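Possible thiamine biosynthesis enzyme (Candida albicans, PDB 2X7P) is of unproven function but probably binds a small solute between two lobes, as relatives in the SsuA/TauA family do, possibly in connection with thiamine biosynthesis. Local coordinates at residues L17-I22 and I46-V51; V67-G72 and W203-S208; P98-V103 and I193-T198. The protein carries 1 engineered substitution. All blocks are in the same frame, centred on the assembly; numbering follows the deposited sequence.

Interaction 1: L17-I22 and I46-V51; sequences LKVAYI and IEFVKV. With AE3 (2-(2-ethoxyethoxy)ethanol), chain F.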
loop_
_atom_site.group_PDB
_atom_site.type_symbol
_atom_site.label_atom_id
_atom_site.label_comp_id
_atom_site.label_asym_id
_atom_site.label_seq_id
_atom_site.Cartn_x
_atom_site.Cartn_y
_atom_site.Cartn_z
ATOM N N LEU A 17 12.110 -8.864 16.601
ATOM C CA LEU A 17 11.664 -8.101 15.441
ATOM C C LEU A 17 10.411 -7.288 15.742
ATOM O O LEU A 17 9.385 -7.836 16.148
ATOM C CB LEU A 17 11.399 -9.025 14.251
ATOM C CG LEU A 17 12.610 -9.622 13.536
ATOM C CD1 LEU A 17 12.155 -10.485 12.371
ATOM C CD2 LEU A 17 13.543 -8.521 13.057
ATOM N N LYS A 18 10.500 -5.979 15.540
ATOM C CA LYS A 18 9.343 -5.106 15.676
ATOM C C LYS A 18 8.748 -4.832 14.299
ATOM O O LYS A 18 9.345 -4.131 13.484
ATOM C CB LYS A 18 9.732 -3.797 16.362
ATOM C CG LYS A 18 10.376 -3.984 17.727
ATOM C CD LYS A 18 10.559 -2.656 18.444
ATOM C CE LYS A 18 9.218 -1.998 18.734
ATOM N NZ LYS A 18 9.375 -0.700 19.449
ATOM N N VAL A 19 7.574 -5.397 14.043
ATOM C CA VAL A 19 6.943 -5.278 12.733
ATOM C C VAL A 19 5.822 -4.244 12.733
ATOM O O VAL A 19 4.810 -4.411 13.413
ATOM C CB VAL A 19 6.383 -6.631 12.254
ATOM C CG1 VAL A 19 5.697 -6.473 10.907
ATOM C CG2 VAL A 19 7.495 -7.668 12.177
ATOM N N ALA A 20 6.011 -3.178 11.964
ATOM C CA ALA A 20 5.003 -2.134 11.835
ATOM C C ALA A 20 4.045 -2.457 10.693
ATOM O O ALA A 20 4.441 -2.477 9.529
ATOM C CB ALA A 20 5.662 -0.783 11.611
ATOM N N TYR A 21 2.787 -2.711 11.033
ATOM C CA TYR A 21 1.784 -3.060 10.034
ATOM C C TYR A 21 0.634 -2.061 10.036
ATOM O O TYR A 21 0.561 -1.181 10.895
ATOM C CB TYR A 21 1.245 -4.469 10.288
ATOM C CG TYR A 21 0.296 -4.553 11.461
ATOM C CD1 TYR A 21 0.769 -4.565 12.765
ATOM C CD2 TYR A 21 -1.078 -4.614 11.263
ATOM C CE1 TYR A 21 -0.096 -4.639 13.840
ATOM C CE2 TYR A 21 -1.951 -4.690 12.330
ATOM C CZ TYR A 21 -1.456 -4.701 13.617
ATOM O OH TYR A 21 -2.323 -4.776 14.684
ATOM N N ILE A 22 -0.264 -2.206 9.069
ATOM C CA ILE A 22 -1.434 -1.344 8.971
ATOM C C ILE A 22 -2.700 -2.150 9.239
ATOM O O ILE A 22 -2.962 -3.141 8.560
ATOM C CB ILE A 22 -1.526 -0.678 7.586
ATOM C CG1 ILE A 22 -0.260 0.135 7.306
ATOM C CG2 ILE A 22 -2.763 0.201 7.497
ATOM C CD1 ILE A 22 -0.227 0.771 5.935
ATOM N N ILE A 46 8.154 -11.584 17.887
ATOM C CA ILE A 46 7.619 -10.455 17.134
ATOM C C ILE A 46 6.822 -9.490 18.007
ATOM O O ILE A 46 5.969 -9.904 18.794
ATOM C CB ILE A 46 6.721 -10.930 15.974
ATOM C CG1 ILE A 46 7.455 -11.960 15.114
ATOM C CG2 ILE A 46 6.271 -9.748 15.131
ATOM C CD1 ILE A 46 8.700 -11.424 14.447
ATOM N N GLU A 47 7.108 -8.201 17.859
ATOM C CA GLU A 47 6.346 -7.158 18.531
ATOM C C GLU A 47 5.676 -6.263 17.496
ATOM O O GLU A 47 6.282 -5.313 16.998
ATOM C CB GLU A 47 7.251 -6.323 19.440
ATOM C CG GLU A 47 6.543 -5.161 20.120
ATOM C CD GLU A 47 7.473 -4.333 20.985
ATOM O OE1 GLU A 47 8.633 -4.752 21.184
ATOM O OE2 GLU A 47 7.043 -3.264 21.468
ATOM N N PHE A 48 4.426 -6.572 17.169
ATOM C CA PHE A 48 3.695 -5.823 16.154
ATOM C C PHE A 48 3.380 -4.401 16.604
ATOM O O PHE A 48 2.970 -4.173 17.741
ATOM C CB PHE A 48 2.407 -6.553 15.766
ATOM C CG PHE A 48 2.640 -7.838 15.024
ATOM C CD1 PHE A 48 2.869 -7.833 13.658
ATOM C CD2 PHE A 48 2.637 -9.050 15.693
ATOM C CE1 PHE A 48 3.085 -9.012 12.973
ATOM C CE2 PHE A 48 2.853 -10.234 15.014
ATOM C CZ PHE A 48 3.077 -10.214 13.651
ATOM N N VAL A 49 3.578 -3.449 15.697
ATOM C CA VAL A 49 3.288 -2.048 15.972
ATOM C C VAL A 49 2.214 -1.530 15.020
ATOM O O VAL A 49 2.478 -1.300 13.839
ATOM C CB VAL A 49 4.549 -1.174 15.840
ATOM C CG1 VAL A 49 4.205 0.294 16.050
ATOM C CG2 VAL A 49 5.614 -1.626 16.828
ATOM N N LYS A 50 1.005 -1.355 15.541
ATOM C CA LYS A 50 -0.114 -0.870 14.741
ATOM C C LYS A 50 0.138 0.551 14.252
ATOM O O LYS A 50 0.441 1.445 15.042
ATOM C CB LYS A 50 -1.410 -0.923 15.552
ATOM C CG LYS A 50 -2.647 -0.508 14.775
ATOM C CD LYS A 50 -3.873 -0.476 15.672
ATOM C CE LYS A 50 -4.112 -1.825 16.334
ATOM N NZ LYS A 50 -5.300 -1.800 17.235
ATOM N N VAL A 51 0.013 0.756 12.944
ATOM C CA VAL A 51 0.235 2.068 12.350
ATOM C C VAL A 51 -0.931 2.472 11.454
ATOM O O VAL A 51 -0.907 2.226 10.248
ATOM C CB VAL A 51 1.539 2.102 11.531
ATOM C CG1 VAL A 51 1.790 3.499 10.983
ATOM C CG2 VAL A 51 2.713 1.641 12.380
HETATM C C1 AE3 F . -1.235 4.719 2.906
HETATM C C2 AE3 F . -1.415 3.346 3.543
HETATM O O2 AE3 F . -2.757 2.894 3.371
HETATM C C3 AE3 F . -2.886 1.547 3.820
HETATM C C4 AE3 F . -4.333 1.073 3.755
HETATM O O3 AE3 F . -4.873 1.283 2.453
HETATM C C5 AE3 F . -5.078 0.047 1.774
HETATM C C6 AE3 F . -6.542 -0.363 1.845
HETATM O O4 AE3 F . -7.370 0.802 1.799
#
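Leu17, Val19 and Tyr21 meet Glu47, Val49 and Val51 through their backbones in a parallel pairing of the first two strands of the chain. Helices 28-35 and 38-41 lie in the connection, which makes the unit a beta-alpha-beta crossover, here at the margin of one lobe of a type 2 periplasmic-binding-protein fold. The hydrogen bonds alternate in length, those donated by 46-51 being shorter and those returned by 17-22 longer. Glu47 N reaches Leu17 O at 2.9 Å and nearly straight (168°), and Val49 N lies 2.8 Å from Val19 O. In return, Tyr21 N to Val49 O measures 3.2 Å, and the bond from Val19 N to Glu47 O is weak. Val51 N closes the series on Tyr21 O with a short but bent bond.

An aromatic pair lies on the face carrying Tyr21. Phe48 turns an edge to the Tyr21 face in an offset T-shaped pair, with centroids 5.9 Å apart and planes at 88°. A chi1 of 75°, with CG between backbone N and carbonyl carbon, brings the tyrosine ring across to the neighbouring strand, where CE1 touches Phe48 CB at 3.7 Å. Ile46 CG2 covers one face of the phenylalanine toward its rim, and Tyr39 adds another edge-to-face contact.

Charge contributes less. Lys18 and Glu47 run alongside each other, but NZ of Lys18 stays 4.0 Å from OE2 of Glu47, too far for a salt bridge; its weak hydrogen bond goes instead to Glu66 O.

Apolar contacts fill in both faces. Val19 and Ile46 join through their CG2 methyls and share Phe222 of helix 216-234. On the other face Ala20 CB meets Val51 CG2 at 3.9 Å, and both pack against Leu58 of helix 55-63. Beyond the strand, Ile22 CD1 touches C3 of the bound 2-(2-ethoxyethoxy)ethanol at 3.5 Å.

Interaction 2: V67-G72 and W203-S208; sequences VDIAIG and WVVATS. With AE3 (2-(2-ethoxyethoxy)ethanol), chain F.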
loop_
_atom_site.group_PDB
_atom_site.type_symbol
_atom_site.label_atom_id
_atom_site.label_comp_id
_atom_site.label_asym_id
_atom_site.label_seq_id
_atom_site.Cartn_x
_atom_site.Cartn_y
_atom_site.Cartn_z
ATOM N N VAL A 67 11.329 0.498 14.371
ATOM C CA VAL A 67 10.831 -0.799 13.926
ATOM C C VAL A 67 11.825 -1.467 12.982
ATOM O O VAL A 67 12.631 -0.795 12.337
ATOM C CB VAL A 67 9.467 -0.678 13.215
ATOM C CG1 VAL A 67 8.437 -0.041 14.140
ATOM C CG2 VAL A 67 9.606 0.120 11.929
ATOM N N ASP A 68 11.762 -2.792 12.902
ATOM C CA ASP A 68 12.660 -3.551 12.040
ATOM C C ASP A 68 12.068 -3.757 10.650
ATOM O O ASP A 68 12.772 -3.666 9.645
ATOM C CB ASP A 68 12.990 -4.906 12.670
ATOM C CG ASP A 68 13.810 -4.777 13.937
ATOM O OD1 ASP A 68 14.796 -4.011 13.934
ATOM O OD2 ASP A 68 13.472 -5.447 14.934
ATOM N N ILE A 69 10.769 -4.034 10.601
ATOM C CA ILE A 69 10.095 -4.338 9.344
ATOM C C ILE A 69 8.822 -3.514 9.177
ATOM O O ILE A 69 8.147 -3.191 10.155
ATOM C CB ILE A 69 9.746 -5.838 9.249
ATOM C CG1 ILE A 69 11.013 -6.687 9.371
ATOM C CG2 ILE A 69 9.024 -6.144 7.946
ATOM C CD1 ILE A 69 10.758 -8.176 9.311
ATOM N N ALA A 70 8.502 -3.174 7.933
ATOM C CA ALA A 70 7.288 -2.428 7.631
ATOM C C ALA A 70 6.562 -3.030 6.431
ATOM O O ALA A 70 7.192 -3.464 5.466
ATOM C CB ALA A 70 7.613 -0.963 7.377
ATOM N N ILE A 71 5.236 -3.057 6.500
ATOM C CA ILE A 71 4.422 -3.586 5.413
ATOM C C ILE A 71 3.376 -2.564 4.979
ATOM O O ILE A 71 2.357 -2.386 5.645
ATOM C CB ILE A 71 3.721 -4.897 5.821
ATOM C CG1 ILE A 71 4.755 -5.934 6.269
ATOM C CG2 ILE A 71 2.881 -5.436 4.674
ATOM C CD1 ILE A 71 4.150 -7.241 6.732
ATOM N N GLY A 72 3.636 -1.891 3.862
ATOM C CA GLY A 72 2.738 -0.863 3.369
ATOM C C GLY A 72 2.634 -0.831 1.857
ATOM O O GLY A 72 3.038 -1.775 1.176
ATOM N N TRP A 203 0.850 -4.125 -2.143
ATOM C CA TRP A 203 1.605 -4.167 -0.889
ATOM C C TRP A 203 2.955 -4.873 -1.010
ATOM O O TRP A 203 3.104 -5.823 -1.778
ATOM C CB TRP A 203 0.775 -4.835 0.210
ATOM C CG TRP A 203 -0.472 -4.089 0.557
ATOM C CD1 TRP A 203 -1.598 -3.978 -0.205
ATOM C CD2 TRP A 203 -0.731 -3.362 1.763
ATOM N NE1 TRP A 203 -2.538 -3.219 0.448
ATOM C CE2 TRP A 203 -2.031 -2.829 1.660
ATOM C CE3 TRP A 203 0.013 -3.105 2.920
ATOM C CZ2 TRP A 203 -2.603 -2.058 2.667
ATOM C CZ3 TRP A 203 -0.558 -2.339 3.919
ATOM C CH2 TRP A 203 -1.853 -1.824 3.786
ATOM N N VAL A 204 3.931 -4.405 -0.237
ATOM C CA VAL A 204 5.257 -5.017 -0.202
ATOM C C VAL A 204 5.823 -5.064 1.216
ATOM O O VAL A 204 5.316 -4.404 2.122
ATOM C CB VAL A 204 6.262 -4.264 -1.096
ATOM C CG1 VAL A 204 5.864 -4.370 -2.558
ATOM C CG2 VAL A 204 6.370 -2.809 -0.664
ATOM N N VAL A 205 6.881 -5.848 1.393
ATOM C CA VAL A 205 7.573 -5.942 2.673
ATOM C C VAL A 205 8.888 -5.175 2.610
ATOM O O VAL A 205 9.684 -5.371 1.694
ATOM C CB VAL A 205 7.865 -7.404 3.048
ATOM C CG1 VAL A 205 8.606 -7.475 4.375
ATOM C CG2 VAL A 205 6.572 -8.204 3.108
ATOM N N ALA A 206 9.116 -4.303 3.587
ATOM C CA ALA A 206 10.313 -3.469 3.596
ATOM C C ALA A 206 11.035 -3.499 4.941
ATOM O O ALA A 206 10.469 -3.904 5.955
ATOM C CB ALA A 206 9.965 -2.038 3.213
ATOM N N THR A 207 12.290 -3.061 4.933
ATOM C CA THR A 207 13.105 -3.011 6.140
ATOM C C THR A 207 14.144 -1.901 6.023
ATOM O O THR A 207 14.187 -1.183 5.024
ATOM C CB THR A 207 13.823 -4.351 6.389
ATOM O OG1 THR A 207 14.466 -4.325 7.670
ATOM C CG2 THR A 207 14.863 -4.606 5.309
ATOM N N SER A 208 14.980 -1.762 7.046
ATOM C CA SER A 208 16.040 -0.761 7.038
ATOM C C SER A 208 17.394 -1.418 6.801
ATOM O O SER A 208 17.543 -2.627 6.970
ATOM C CB SER A 208 16.059 0.009 8.358
ATOM O OG SER A 208 16.325 -0.857 9.447
HETATM C C1 AE3 F . -1.235 4.719 2.906
HETATM C C2 AE3 F . -1.415 3.346 3.543
HETATM O O2 AE3 F . -2.757 2.894 3.371
HETATM C C3 AE3 F . -2.886 1.547 3.820
HETATM C C4 AE3 F . -4.333 1.073 3.755
HETATM O O3 AE3 F . -4.873 1.283 2.453
HETATM C C5 AE3 F . -5.078 0.047 1.774
HETATM C C6 AE3 F . -6.542 -0.363 1.845
HETATM O O4 AE3 F . -7.370 0.802 1.799
HETATM O O HOH W 1 14.998 0.305 11.430
#
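The Trp203 indole meets the Ile71 carbonyl at its rim: Ile71 O lies in the ring plane at an edge, 3.4 Å from CZ3. Gly72 CA comes within 3.6 Å of Trp203 CE3. Ile71 CG2 approaches the same part of the six-membered ring, the two side chains crossing at about a right angle. Another edge, at CZ2, touches C5 of 2-(2-ethoxyethoxy)ethanol at 3.4 Å. The Phe26 ring also meets the indole, its plane inclined by about 35°. CG of Trp203 lies beside the backbone N, and the indole reaches over the end of the paired strand.

Strand 203-208 runs antiparallel to strand 69-72 (151° between directions) and is inserted between strands 69-73 and 88-95. Such a late antiparallel strand, returning from the other lobe, is characteristic of type 2 periplasmic-binding proteins. Ala70 and Ala206 form a hydrogen-bonded pair, with Ala70 N to Ala206 O 2.9 Å and Ala206 N to Ala70 O 2.8 Å. At Gly72 the pairing slackens: Val204 N still bonds well to Gly72 O, but the bond from Gly72 N to Val204 O is weak.

At the far end, Thr207 OG1 donates to Asp68 O at 2.7 Å, approaching almost end-on to the carbonyl (C=O...OG1 161°). The Asp68 carboxylate binds Lys215, Ser211 and Lys18 N. Ser208 OG, also bonded to Ser211, donates to a water that donates to Val67 O at 2.8 Å.

Interaction 3: P98-V103 and I193-T198; sequences PLLWAV and IDQIYT. With CO2 (carbon dioxide), chain L.
Pro98 and Leu99 pack closely on Thr198 where two antiparallel strands, 100-106 and 190-197, reach the connections leading to the other lobe of this periplasmic-binding-protein fold. The evidence for tightness lies in the threonine. Its OG1, set between backbone N and carbonyl carbon (chi1 59°), accepts Leu99 N at 2.9 Å and also bonds to Trp200 O. Pro98 CB presses to 3.2 Å from Thr198 O. The remaining branch, Thr198 CG2, reaches the edge of the Trp101 indole near its plane, 3.3 Å from NE1. Trp101 and Ile196 then bond to each other twice as a hydrogen-bonded pair.

The opposite end of the pairing carries a classic beta bulge, in which Ile193 and Asp194 both face Val103. Val103 O takes Ile193 N at 2.9 Å and almost perfectly straight (179°), while Val103 N uses Asp194 O.

The more solvent-exposed side is at Tyr197, Leu100 and Gln195, the last two also touching Tyr178 of helix 178-186. Leu100 CD1 sits over the centre of the exposed Tyr197 ring, a CH-pi contact 3.7 Å from the centroid and 9° off the normal. Looser is the 4.0 Å approach of Gln195 OE1 to Leu100 CD2; Gln195 NE2 is hydrogen-bonded to Gln192 OE1. On the face of Trp101 and Ile196, both buried, Trp101 extends its six-membered ring until CH2 lies 3.6 Å from the carbon of a bound carbon dioxide.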
loop_
_atom_site.group_PDB
_atom_site.type_symbol
_atom_site.label_atom_id
_atom_site.label_comp_id
_atom_site.label_asym_id
_atom_site.label_seq_id
_atom_site.Cartn_x
_atom_site.Cartn_y
_atom_site.Cartn_z
ATOM N N PRO A 98 -3.247 -5.736 -7.561
ATOM C CA PRO A 98 -3.156 -4.274 -7.493
ATOM C C PRO A 98 -4.193 -3.674 -6.549
ATOM O O PRO A 98 -5.106 -4.371 -6.106
ATOM C CB PRO A 98 -3.458 -3.847 -8.930
ATOM C CG PRO A 98 -4.359 -4.912 -9.443
ATOM C CD PRO A 98 -3.887 -6.191 -8.808
ATOM N N LEU A 99 -4.046 -2.387 -6.249
ATOM C CA LEU A 99 -4.996 -1.687 -5.395
ATOM C C LEU A 99 -6.045 -0.995 -6.255
ATOM O O LEU A 99 -5.719 -0.394 -7.279
ATOM C CB LEU A 99 -4.275 -0.661 -4.519
ATOM C CG LEU A 99 -5.052 -0.146 -3.306
ATOM C CD1 LEU A 99 -5.232 -1.258 -2.287
ATOM C CD2 LEU A 99 -4.352 1.048 -2.678
ATOM N N LEU A 100 -7.304 -1.082 -5.840
ATOM C CA LEU A 100 -8.396 -0.473 -6.590
ATOM C C LEU A 100 -8.735 0.913 -6.056
ATOM O O LEU A 100 -9.240 1.055 -4.943
ATOM C CB LEU A 100 -9.637 -1.369 -6.558
ATOM C CG LEU A 100 -10.864 -0.847 -7.310
ATOM C CD1 LEU A 100 -10.529 -0.583 -8.770
ATOM C CD2 LEU A 100 -12.021 -1.827 -7.191
ATOM N N TRP A 101 -8.451 1.934 -6.859
ATOM C CA TRP A 101 -8.760 3.310 -6.490
ATOM C C TRP A 101 -10.083 3.753 -7.104
ATOM O O TRP A 101 -10.310 3.585 -8.301
ATOM C CB TRP A 101 -7.635 4.250 -6.930
ATOM C CG TRP A 101 -6.382 4.117 -6.117
ATOM C CD1 TRP A 101 -5.446 3.129 -6.210
ATOM C CD2 TRP A 101 -5.924 5.008 -5.094
ATOM N NE1 TRP A 101 -4.437 3.347 -5.304
ATOM C CE2 TRP A 101 -4.706 4.495 -4.606
ATOM C CE3 TRP A 101 -6.427 6.190 -4.540
ATOM C CZ2 TRP A 101 -3.983 5.122 -3.593
ATOM C CZ3 TRP A 101 -5.708 6.810 -3.533
ATOM C CH2 TRP A 101 -4.500 6.275 -3.071
ATOM N N ALA A 102 -10.952 4.319 -6.275
ATOM C CA ALA A 102 -12.243 4.807 -6.740
ATOM C C ALA A 102 -12.236 6.326 -6.878
ATOM O O ALA A 102 -11.785 7.039 -5.983
ATOM C CB ALA A 102 -13.348 4.363 -5.794
ATOM N N VAL A 103 -12.733 6.812 -8.010
ATOM C CA VAL A 103 -12.858 8.246 -8.238
ATOM C C VAL A 103 -14.244 8.708 -7.798
ATOM O O VAL A 103 -15.253 8.292 -8.366
ATOM C CB VAL A 103 -12.640 8.604 -9.719
ATOM C CG1 VAL A 103 -12.696 10.111 -9.913
ATOM C CG2 VAL A 103 -11.310 8.049 -10.209
ATOM N N ILE A 193 -17.725 7.840 -9.898
ATOM C CA ILE A 193 -17.765 8.238 -11.301
ATOM C C ILE A 193 -16.736 7.476 -12.129
ATOM O O ILE A 193 -16.739 7.553 -13.357
ATOM C CB ILE A 193 -17.535 9.753 -11.475
ATOM C CG1 ILE A 193 -16.164 10.153 -10.927
ATOM C CG2 ILE A 193 -18.642 10.542 -10.792
ATOM C CD1 ILE A 193 -15.849 11.624 -11.088
ATOM N N ASP A 194 -15.858 6.742 -11.453
ATOM C CA ASP A 194 -14.835 5.961 -12.140
ATOM C C ASP A 194 -14.022 5.103 -11.171
ATOM O O ASP A 194 -14.051 5.316 -9.960
ATOM C CB ASP A 194 -13.901 6.883 -12.927
ATOM C CG ASP A 194 -13.213 6.171 -14.073
ATOM O OD1 ASP A 194 -13.620 5.037 -14.393
ATOM O OD2 ASP A 194 -12.270 6.747 -14.657
ATOM N N GLN A 195 -13.304 4.128 -11.720
ATOM C CA GLN A 195 -12.408 3.280 -10.939
ATOM C C GLN A 195 -11.093 3.084 -11.683
ATOM O O GLN A 195 -11.079 2.967 -12.908
ATOM C CB GLN A 195 -13.047 1.919 -10.662
ATOM C CG GLN A 195 -14.231 1.954 -9.713
ATOM C CD GLN A 195 -14.774 0.567 -9.421
ATOM O OE1 GLN A 195 -14.394 -0.408 -10.070
ATOM N NE2 GLN A 195 -15.664 0.473 -8.440
ATOM N N ILE A 196 -9.989 3.044 -10.943
ATOM C CA ILE A 196 -8.672 2.874 -11.547
ATOM C C ILE A 196 -7.789 1.941 -10.725
ATOM O O ILE A 196 -7.592 2.152 -9.529
ATOM C CB ILE A 196 -7.945 4.225 -11.707
ATOM C CG1 ILE A 196 -8.748 5.169 -12.604
ATOM C CG2 ILE A 196 -6.553 4.014 -12.282
ATOM C CD1 ILE A 196 -8.819 4.723 -14.049
ATOM N N TYR A 197 -7.257 0.911 -11.374
ATOM C CA TYR A 197 -6.314 0.008 -10.725
ATOM C C TYR A 197 -4.904 0.583 -10.763
ATOM O O TYR A 197 -4.561 1.351 -11.662
ATOM C CB TYR A 197 -6.325 -1.366 -11.398
ATOM C CG TYR A 197 -7.467 -2.258 -10.972
ATOM C CD1 TYR A 197 -7.452 -2.895 -9.738
ATOM C CD2 TYR A 197 -8.554 -2.475 -11.808
ATOM C CE1 TYR A 197 -8.492 -3.716 -9.345
ATOM C CE2 TYR A 197 -9.599 -3.295 -11.423
ATOM C CZ TYR A 197 -9.563 -3.912 -10.192
ATOM O OH TYR A 197 -10.600 -4.730 -9.804
ATOM N N THR A 198 -4.091 0.210 -9.781
ATOM C CA THR A 198 -2.684 0.585 -9.780
ATOM C C THR A 198 -1.920 -0.324 -10.733
ATOM O O THR A 198 -2.127 -1.537 -10.736
ATOM C CB THR A 198 -2.064 0.471 -8.375
ATOM O OG1 THR A 198 -2.182 -0.879 -7.906
ATOM C CG2 THR A 198 -2.766 1.405 -7.401
HETATM C C CO2 L . -5.618 5.895 0.346
HETATM O O1 CO2 L . -6.538 5.113 0.161
HETATM O O2 CO2 L . -4.697 6.678 0.532
#

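Overall arrangement
Interactions 1 and 2 belong to one sheet, their centres 9 Å apart. Strands 19-21 and 69-73 are neighbours in it, joined by two probable hydrogen bonds, Ala20 N to Ile69 O and Lys18 O to Asp68 N, each 2.8 Å. Interaction 3 lies in the second sheet, across the chain's centre, with its centre about 28 Å from that of interaction 1 and 24 Å from that of interaction 2. It is nested inside the loop closed by interaction 2, and strand 190-197 is followed in the chain by strand 203-208. 2-(2-ethoxyethoxy)ethanol touches interactions 1 and 2, and carbon dioxide touches interaction 3, about 9 Å from the Trp203 side chain; these ligands probably mark the interlobe cleft.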